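Local atomic coordinates of fatty Acid Kinase (Fak) B3 protein (Streptococcus pneumoniae, PDB entry 6CNG), a protein that binds linoleic acid, probably accepts other long-chain fatty acids, and may act in lipid transport or fatty acid metabolism. Residues A[25-39]-A[142-156]. Sequence-based numbering, arbitrary orientation.
Sequences IIADSGCDYRQLPTP and GGEVDLLVEKLNDLI. With NA (sodium ion), chain D.
Asp146 holds the loop after strand 25-28 through OD1, while OD2 lies against Asp32. OD1 accepts the backbone N-H of Asp32 at 2.8 Å, a fairly straight bond on the syn side, a little out of the carboxylate plane. Asp146 OD2 lies only 2.5 Å from Asp32 OD2, with the two carboxylates turned 74° against each other; so short a separation suggests that one acid is protonated and donates to its partner. Asp146 CG stands anti to its own carbonyl carbon (chi1 -59°), which brings the carboxylate to the loop although the side chain does not set out straight at it. One turn before Asp146, the N-cap residue Gly142 donates its N-H to Gly30 O (2.8 Å). Tyr33 presents a ring edge, CE2, to the backbone oxygen of Asp146.

Val149 divides its branches between loop and strand. CG1, anti to the backbone N, presses on Leu36 CD1 at 3.2 Å, tighter than normal van der Waals contact, while CG2 meets Ile25 CG2 and Ala27 CB. Ile25 reaches farther along the helix, its CD1 lying 3.8 Å from Leu152 CB. At the far end Asn153 ND2 donates a hydrogen bond to Thr38 O at 3.0 Å, arriving above the carbonyl plane, and its OD1 accepts from Ala40 N.

Glu144 OE2 binds the sodium ion, with Gln173 O and Thr176 O as further ligands; Gly30 lies about 6 Å from the bound linoleic acid at the nearest atoms. The axes of strand 25-28 and helix 143-156 run antiparallel (176°), 9.6 Å apart. The helix packs on strand 23-28, which pairs in parallel with 43-54 and 100-105. Leu152 also touches Val104 of strand 100-105 and Ile169 of helix 162-174, while Asp146 packs on Val250 of strand 247-253 in the second sheet.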
ATOM      1  N   ILE A  25     -14.450   5.596  -3.652  1.00 13.53           N
ATOM      2  CA  ILE A  25     -13.241   5.278  -2.907  1.00 14.15           C
ATOM      3  C   ILE A  25     -12.072   5.530  -3.844  1.00 14.82           C
ATOM      4  O   ILE A  25     -11.961   4.889  -4.895  1.00 12.58           O
ATOM      5  CB  ILE A  25     -13.244   3.823  -2.413  1.00 13.67           C
ATOM      6  CG1 ILE A  25     -14.410   3.588  -1.460  1.00 12.25           C
ATOM      7  CG2 ILE A  25     -11.927   3.509  -1.733  1.00 16.67           C
ATOM      8  CD1 ILE A  25     -14.628   2.119  -1.139  1.00 14.72           C
ATOM      9  N   ILE A  26     -11.215   6.468  -3.460  1.00 14.73           N
ATOM     10  CA  ILE A  26     -10.057   6.873  -4.248  1.00 14.00           C
ATOM     11  C   ILE A  26      -8.807   6.459  -3.493  1.00 11.56           C
ATOM     12  O   ILE A  26      -8.749   6.565  -2.272  1.00 14.50           O
ATOM     13  CB  ILE A  26     -10.052   8.392  -4.501  1.00 14.04           C
ATOM     14  CG1 ILE A  26     -11.418   8.862  -4.969  1.00 15.32           C
ATOM     15  CG2 ILE A  26      -9.001   8.729  -5.528  1.00 21.15           C
ATOM     16  CD1 ILE A  26     -11.532  10.336  -5.187  1.00 15.87           C
ATOM     17  N   ALA A  27      -7.828   5.950  -4.215  1.00 13.54           N
ATOM     18  CA  ALA A  27      -6.554   5.609  -3.610  1.00 16.36           C
ATOM     19  C   ALA A  27      -5.451   5.927  -4.600  1.00 13.62           C
ATOM     20  O   ALA A  27      -5.670   5.913  -5.801  1.00 17.12           O
ATOM     21  CB  ALA A  27      -6.481   4.118  -3.232  1.00 16.00           C
ATOM     22  N   ASP A  28      -4.268   6.228  -4.097  1.00 14.46           N
ATOM     23  CA  ASP A  28      -3.131   6.342  -5.002  1.00 11.62           C
ATOM     24  C   ASP A  28      -2.541   4.950  -5.300  1.00 12.68           C
ATOM     25  O   ASP A  28      -2.952   3.938  -4.731  1.00 16.18           O
ATOM     26  CB  ASP A  28      -2.118   7.348  -4.447  1.00 12.44           C
ATOM     27  CG  ASP A  28      -1.506   6.921  -3.121  1.00 13.65           C
ATOM     28  OD1 ASP A  28      -1.236   5.702  -2.949  1.00 16.47           O
ATOM     29  OD2 ASP A  28      -1.264   7.808  -2.268  1.00 16.70           O
ATOM     30  N   SER A  29      -1.559   4.897  -6.204  1.00 13.18           N
ATOM     31  CA  SER A  29      -1.025   3.609  -6.657  1.00 16.94           C
ATOM     32  C   SER A  29      -0.051   2.930  -5.648  1.00 17.81           C
ATOM     33  O   SER A  29       0.590   1.921  -5.991  1.00 21.73           O
ATOM     34  CB  SER A  29      -0.469   3.742  -8.073  1.00 14.93           C
ATOM     35  OG  SER A  29       0.671   4.539  -8.119  1.00 16.65           O
ATOM     36  N   GLY A  30       0.018   3.423  -4.408  1.00 16.15           N
ATOM     37  CA  GLY A  30       0.483   2.635  -3.289  1.00 18.61           C
ATOM     38  C   GLY A  30      -0.493   1.568  -2.848  1.00 15.37           C
ATOM     39  O   GLY A  30      -0.124   0.711  -2.040  1.00 18.14           O
ATOM     40  N   CYS A  31      -1.740   1.642  -3.330  1.00 15.96           N
ATOM     41  CA  CYS A  31      -2.731   0.573  -3.260  1.00 15.82           C
ATOM     42  C   CYS A  31      -2.561  -0.332  -4.471  1.00 16.02           C
ATOM     43  O   CYS A  31      -2.378   0.134  -5.593  1.00 15.93           O
ATOM     44  CB  CYS A  31      -4.145   1.160  -3.290  1.00 17.65           C
ATOM     45  SG  CYS A  31      -5.536   0.004  -3.382  1.00 16.40           S
ATOM     46  N   ASP A  32      -2.637  -1.626  -4.239  1.00 17.32           N
ATOM     47  CA  ASP A  32      -2.360  -2.577  -5.295  1.00 15.05           C
ATOM     48  C   ASP A  32      -3.564  -2.913  -6.153  1.00 16.11           C
ATOM     49  O   ASP A  32      -3.377  -3.531  -7.199  1.00 18.36           O
ATOM     50  CB  ASP A  32      -1.794  -3.850  -4.667  1.00 18.80           C
ATOM     51  CG  ASP A  32      -0.608  -3.559  -3.768  1.00 16.52           C
ATOM     52  OD1 ASP A  32       0.409  -3.071  -4.261  1.00 16.44           O
ATOM     53  OD2 ASP A  32      -0.724  -3.775  -2.564  1.00 16.55           O
ATOM     54  N   TYR A  33      -4.773  -2.527  -5.746  1.00 13.85           N
ATOM     55  CA  TYR A  33      -5.973  -2.777  -6.532  1.00 14.25           C
ATOM     56  C   TYR A  33      -6.001  -1.885  -7.768  1.00 11.93           C
ATOM     57  O   TYR A  33      -5.797  -0.674  -7.678  1.00 14.07           O
ATOM     58  CB  TYR A  33      -7.221  -2.480  -5.690  1.00 14.50           C
ATOM     59  CG  TYR A  33      -7.531  -3.471  -4.595  1.00 13.35           C
ATOM     60  CD1 TYR A  33      -7.508  -4.828  -4.828  1.00 15.81           C
ATOM     61  CD2 TYR A  33      -7.845  -3.039  -3.329  1.00 13.53           C
ATOM     62  CE1 TYR A  33      -7.798  -5.723  -3.818  1.00 19.53           C
ATOM     63  CE2 TYR A  33      -8.133  -3.916  -2.322  1.00 18.11           C
ATOM     64  CZ  TYR A  33      -8.113  -5.256  -2.562  1.00 18.67           C
ATOM     65  OH  TYR A  33      -8.407  -6.116  -1.517  1.00 25.45           O
ATOM     66  N   ARG A  34      -6.293  -2.484  -8.925  1.00 18.05           N
ATOM     67  CA  ARG A  34      -6.767  -1.711 -10.069  1.00 19.76           C
ATOM     68  C   ARG A  34      -8.287  -1.733 -10.159  1.00 20.65           C
ATOM     69  O   ARG A  34      -8.900  -0.754 -10.598  1.00 19.74           O
ATOM     70  CB  ARG A  34      -6.167  -2.234 -11.383  1.00 23.33           C
ATOM     71  CG  ARG A  34      -4.693  -2.697 -11.355  1.00 23.39           C
ATOM     72  CD  ARG A  34      -3.746  -1.562 -11.099  1.00 25.40           C
ATOM     73  NE  ARG A  34      -2.436  -1.816 -11.685  1.00 32.01           N
ATOM     74  CZ  ARG A  34      -1.421  -0.960 -11.639  1.00 31.45           C
ATOM     75  NH1 ARG A  34      -1.561   0.201 -11.022  1.00 27.01           N
ATOM     76  NH2 ARG A  34      -0.268  -1.263 -12.214  1.00 28.44           N
ATOM     77  N   GLN A  35      -8.884  -2.831  -9.707  1.00 20.09           N
ATOM     78  CA  GLN A  35     -10.317  -2.977  -9.570  1.00 16.88           C
ATOM     79  C   GLN A  35     -10.579  -3.423  -8.147  1.00 16.55           C
ATOM     80  O   GLN A  35      -9.879  -4.291  -7.638  1.00 20.22           O
ATOM     81  CB  GLN A  35     -10.858  -4.083 -10.499  1.00 17.36           C
ATOM     82  CG  GLN A  35     -10.632  -3.864 -11.995  1.00 22.62           C
ATOM     83  CD  GLN A  35     -11.041  -5.052 -12.851  1.00 22.01           C
ATOM     84  OE1 GLN A  35     -11.890  -4.932 -13.725  1.00 27.87           O
ATOM     85  NE2 GLN A  35     -10.429  -6.191 -12.612  1.00 23.03           N
ATOM     86  N   LEU A  36     -11.616  -2.870  -7.536  1.00 20.57           N
ATOM     87  CA  LEU A  36     -11.983  -3.224  -6.174  1.00 20.29           C
ATOM     88  C   LEU A  36     -12.892  -4.424  -6.227  1.00 13.03           C
ATOM     89  O   LEU A  36     -13.925  -4.359  -6.881  1.00 18.83           O
ATOM     90  CB  LEU A  36     -12.732  -2.074  -5.543  1.00 24.40           C
ATOM     91  CG  LEU A  36     -12.939  -2.134  -4.034  1.00 27.67           C
ATOM     92  CD1 LEU A  36     -11.674  -2.443  -3.294  1.00 25.98           C
ATOM     93  CD2 LEU A  36     -13.465  -0.803  -3.623  1.00 24.15           C
ATOM     94  N   PRO A  37     -12.538  -5.547  -5.615  1.00 15.83           N
ATOM     95  CA  PRO A  37     -13.447  -6.682  -5.640  1.00 19.45           C
ATOM     96  C   PRO A  37     -14.832  -6.294  -5.152  1.00 17.18           C
ATOM     97  O   PRO A  37     -14.997  -5.683  -4.084  1.00 15.55           O
ATOM     98  CB  PRO A  37     -12.762  -7.697  -4.720  1.00 22.89           C
ATOM     99  CG  PRO A  37     -11.350  -7.406  -4.818  1.00 16.48           C
ATOM    100  CD  PRO A  37     -11.272  -5.906  -4.959  1.00 14.77           C
ATOM    101  N   THR A  38     -15.833  -6.624  -5.981  0.51 16.85           N
ATOM    102  CA  THR A  38     -17.260  -6.500  -5.717  0.51 16.08           C
ATOM    103  C   THR A  38     -17.622  -5.155  -5.104  0.51 14.07           C
ATOM    104  O   THR A  38     -17.970  -5.087  -3.919  0.51 17.15           O
ATOM    105  CB  THR A  38     -17.711  -7.647  -4.816  0.51 18.59           C
ATOM    106  OG1 THR A  38     -17.109  -8.869  -5.258  0.51 19.17           O
ATOM    107  CG2 THR A  38     -19.203  -7.792  -4.875  0.51 18.01           C
ATOM    108  N   PRO A  39     -17.581  -4.072  -5.876  1.00 12.17           N
ATOM    109  CA  PRO A  39     -17.885  -2.763  -5.305  1.00 12.14           C
ATOM    110  C   PRO A  39     -19.313  -2.697  -4.807  1.00 12.42           C
ATOM    111  O   PRO A  39     -20.231  -3.256  -5.401  1.00 14.39           O
ATOM    112  CB  PRO A  39     -17.661  -1.790  -6.462  1.00 14.59           C
ATOM    113  CG  PRO A  39     -17.298  -2.573  -7.618  1.00 21.43           C
ATOM    114  CD  PRO A  39     -17.430  -4.025  -7.332  1.00 17.63           C
ATOM    115  N   GLY A 142       0.813  -0.612   0.215  1.00 13.17           N
ATOM    116  CA  GLY A 142       0.671  -2.027  -0.081  1.00 10.09           C
ATOM    117  C   GLY A 142      -0.521  -2.668   0.600  1.00 10.16           C
ATOM    118  O   GLY A 142      -1.614  -2.121   0.627  1.00 17.75           O
ATOM    119  N   GLY A 143      -0.308  -3.868   1.152  1.00 10.25           N
ATOM    120  CA  GLY A 143      -1.408  -4.678   1.653  1.00 14.14           C
ATOM    121  C   GLY A 143      -2.280  -3.995   2.696  1.00 11.84           C
ATOM    122  O   GLY A 143      -3.476  -4.274   2.780  1.00 13.67           O
ATOM    123  N   GLU A 144      -1.701  -3.103   3.501  1.00 11.72           N
ATOM    124  CA  GLU A 144      -2.496  -2.433   4.519  1.00 10.33           C
ATOM    125  C   GLU A 144      -3.443  -1.420   3.903  1.00 10.65           C
ATOM    126  O   GLU A 144      -4.594  -1.303   4.323  1.00 15.65           O
ATOM    127  CB  GLU A 144      -1.604  -1.764   5.564  1.00 14.92           C
ATOM    128  CG  GLU A 144      -2.386  -1.505   6.814  1.00 14.28           C
ATOM    129  CD  GLU A 144      -1.719  -0.609   7.826  1.00 15.88           C
ATOM    130  OE1 GLU A 144      -0.499  -0.418   7.749  1.00 16.06           O
ATOM    131  OE2 GLU A 144      -2.434  -0.100   8.722  1.00 17.30           O
ATOM    132  N   VAL A 145      -2.975  -0.678   2.902  1.00 12.65           N
ATOM    133  CA  VAL A 145      -3.871   0.194   2.155  1.00 11.24           C
ATOM    134  C   VAL A 145      -4.955  -0.623   1.479  1.00 10.22           C
ATOM    135  O   VAL A 145      -6.117  -0.227   1.421  1.00 13.68           O
ATOM    136  CB  VAL A 145      -3.071   1.029   1.143  1.00 17.21           C
ATOM    137  CG1 VAL A 145      -3.990   1.773   0.264  1.00 17.26           C
ATOM    138  CG2 VAL A 145      -2.156   2.001   1.856  1.00 16.75           C
ATOM    139  N   ASP A 146      -4.593  -1.772   0.940  1.00 11.58           N
ATOM    140  CA  ASP A 146      -5.594  -2.618   0.327  1.00 13.38           C
ATOM    141  C   ASP A 146      -6.684  -2.996   1.316  1.00 10.94           C
ATOM    142  O   ASP A 146      -7.866  -2.946   0.990  1.00 13.38           O
ATOM    143  CB  ASP A 146      -4.888  -3.840  -0.221  1.00 12.22           C
ATOM    144  CG  ASP A 146      -3.813  -3.475  -1.240  1.00 16.62           C
ATOM    145  OD1 ASP A 146      -3.877  -2.364  -1.791  1.00 18.61           O
ATOM    146  OD2 ASP A 146      -2.896  -4.285  -1.500  1.00 17.23           O
ATOM    147  N   LEU A 147      -6.302  -3.399   2.530  1.00 11.56           N
ATOM    148  CA  LEU A 147      -7.289  -3.717   3.548  1.00 11.95           C
ATOM    149  C   LEU A 147      -8.182  -2.533   3.853  1.00 10.65           C
ATOM    150  O   LEU A 147      -9.389  -2.687   4.061  1.00 11.61           O
ATOM    151  CB  LEU A 147      -6.576  -4.131   4.817  1.00 12.41           C
ATOM    152  CG  LEU A 147      -6.056  -5.565   4.878  1.00 13.16           C
ATOM    153  CD1 LEU A 147      -5.337  -5.781   6.182  1.00 12.28           C
ATOM    154  CD2 LEU A 147      -7.179  -6.567   4.689  1.00 14.69           C
ATOM    155  N   LEU A 148      -7.605  -1.347   3.930  1.00 13.51           N
ATOM    156  CA  LEU A 148      -8.415  -0.183   4.246  1.00 12.39           C
ATOM    157  C   LEU A 148      -9.451   0.053   3.175  1.00 10.63           C
ATOM    158  O   LEU A 148     -10.589   0.407   3.463  1.00 12.89           O
ATOM    159  CB  LEU A 148      -7.549   1.055   4.351  1.00 11.72           C
ATOM    160  CG  LEU A 148      -6.553   1.101   5.488  1.00 11.40           C
ATOM    161  CD1 LEU A 148      -5.823   2.406   5.424  1.00 15.45           C
ATOM    162  CD2 LEU A 148      -7.228   0.965   6.800  1.00 15.83           C
ATOM    163  N   VAL A 149      -9.059  -0.111   1.925  1.00 13.41           N
ATOM    164  CA  VAL A 149      -9.992   0.099   0.833  1.00 15.90           C
ATOM    165  C   VAL A 149     -11.076  -0.964   0.826  1.00 11.57           C
ATOM    166  O   VAL A 149     -12.254  -0.668   0.623  1.00 12.60           O
ATOM    167  CB  VAL A 149      -9.184   0.158  -0.468  1.00 14.70           C
ATOM    168  CG1 VAL A 149     -10.019  -0.239  -1.614  1.00 23.99           C
ATOM    169  CG2 VAL A 149      -8.657   1.552  -0.628  1.00 16.46           C
ATOM    170  N   GLU A 150     -10.701  -2.212   1.048  1.00 11.26           N
ATOM    171  CA  GLU A 150     -11.690  -3.253   1.199  1.00 13.14           C
ATOM    172  C   GLU A 150     -12.666  -2.930   2.320  1.00 12.99           C
ATOM    173  O   GLU A 150     -13.874  -3.151   2.183  1.00 13.03           O
ATOM    174  CB  GLU A 150     -10.990  -4.575   1.481  1.00 13.25           C
ATOM    175  CG  GLU A 150     -11.971  -5.628   1.952  1.00 16.55           C
ATOM    176  CD  GLU A 150     -11.370  -7.009   2.100  1.00 17.72           C
ATOM    177  OE1 GLU A 150     -12.143  -7.976   2.271  1.00 18.13           O
ATOM    178  OE2 GLU A 150     -10.134  -7.117   2.025  1.00 18.52           O
ATOM    179  N   LYS A 151     -12.165  -2.420   3.438  1.00 11.51           N
ATOM    180  CA  LYS A 151     -13.037  -2.144   4.558  1.00 11.24           C
ATOM    181  C   LYS A 151     -13.967  -0.984   4.265  1.00 13.26           C
ATOM    182  O   LYS A 151     -15.137  -1.014   4.642  1.00 14.79           O
ATOM    183  CB  LYS A 151     -12.208  -1.852   5.791  1.00 12.91           C
ATOM    184  CG  LYS A 151     -13.059  -1.546   7.005  1.00 12.32           C
ATOM    185  CD  LYS A 151     -14.038  -2.642   7.377  1.00 14.79           C
ATOM    186  CE  LYS A 151     -13.367  -3.958   7.589  1.00 18.26           C
ATOM    187  NZ  LYS A 151     -14.168  -4.917   8.402  1.00 29.17           N
ATOM    188  N   LEU A 152     -13.475   0.059   3.635  1.00 11.70           N
ATOM    189  CA  LEU A 152     -14.385   1.126   3.286  1.00 11.49           C
ATOM    190  C   LEU A 152     -15.544   0.576   2.466  1.00 14.86           C
ATOM    191  O   LEU A 152     -16.710   0.904   2.719  1.00 12.24           O
ATOM    192  CB  LEU A 152     -13.636   2.183   2.511  1.00 12.56           C
ATOM    193  CG  LEU A 152     -12.620   3.010   3.263  1.00 14.94           C
ATOM    194  CD1 LEU A 152     -11.809   3.851   2.349  1.00 15.77           C
ATOM    195  CD2 LEU A 152     -13.347   3.903   4.246  1.00 13.82           C
ATOM    196  N   ASN A 153     -15.239  -0.295   1.504  1.00 11.84           N
ATOM    197  CA  ASN A 153     -16.273  -0.896   0.685  1.00 11.62           C
ATOM    198  C   ASN A 153     -17.216  -1.729   1.520  1.00 11.83           C
ATOM    199  O   ASN A 153     -18.431  -1.653   1.359  1.00 14.07           O
ATOM    200  CB  ASN A 153     -15.631  -1.766  -0.390  1.00 15.37           C
ATOM    201  CG  ASN A 153     -16.601  -2.118  -1.505  1.00 14.62           C
ATOM    202  OD1 ASN A 153     -17.156  -1.229  -2.145  1.00 13.81           O
ATOM    203  ND2 ASN A 153     -16.801  -3.410  -1.740  1.00 16.34           N
ATOM    204  N   ASP A 154     -16.668  -2.568   2.386  1.00 15.53           N
ATOM    205  CA  ASP A 154     -17.481  -3.296   3.344  1.00 15.98           C
ATOM    206  C   ASP A 154     -18.456  -2.355   4.049  1.00 17.67           C
ATOM    207  O   ASP A 154     -19.668  -2.576   4.043  1.00 19.86           O
ATOM    208  CB  ASP A 154     -16.567  -3.940   4.384  1.00 18.27           C
ATOM    209  CG  ASP A 154     -15.869  -5.190   3.905  1.00 22.20           C
ATOM    210  OD1 ASP A 154     -16.037  -5.620   2.743  1.00 23.18           O
ATOM    211  OD2 ASP A 154     -15.124  -5.745   4.743  1.00 27.33           O
ATOM    212  N   LEU A 155     -17.926  -1.296   4.673  1.00 14.56           N
ATOM    213  CA  LEU A 155     -18.745  -0.398   5.480  1.00 15.24           C
ATOM    214  C   LEU A 155     -19.859   0.230   4.669  1.00 16.02           C
ATOM    215  O   LEU A 155     -20.952   0.438   5.196  1.00 17.68           O
ATOM    216  CB  LEU A 155     -17.903   0.696   6.134  1.00 15.07           C
ATOM    217  CG  LEU A 155     -16.711   0.231   6.964  1.00 15.80           C
ATOM    218  CD1 LEU A 155     -15.756   1.333   7.158  1.00 14.42           C
ATOM    219  CD2 LEU A 155     -17.140  -0.324   8.277  1.00 18.62           C
ATOM    220  N   ILE A 156     -19.604   0.568   3.401  1.00 13.80           N
ATOM    221  CA  ILE A 156     -20.656   1.162   2.587  1.00 14.24           C
ATOM    222  C   ILE A 156     -21.716   0.134   2.239  1.00 16.25           C
ATOM    223  O   ILE A 156     -22.920   0.418   2.303  1.00 20.42           O
ATOM    224  CB  ILE A 156     -20.088   1.811   1.326  1.00 14.25           C
ATOM    225  CG1 ILE A 156     -19.172   2.963   1.673  1.00 14.32           C
ATOM    226  CG2 ILE A 156     -21.212   2.318   0.523  1.00 18.76           C
ATOM    227  CD1 ILE A 156     -18.326   3.462   0.500  1.00 11.92           C
TER
HETATM  228 NA    NA D 302      -2.433   1.024  11.153  1.00 27.90          NA
HETATM  229  O   HOH W   1      -1.973   3.043  10.244  1.00 20.67           O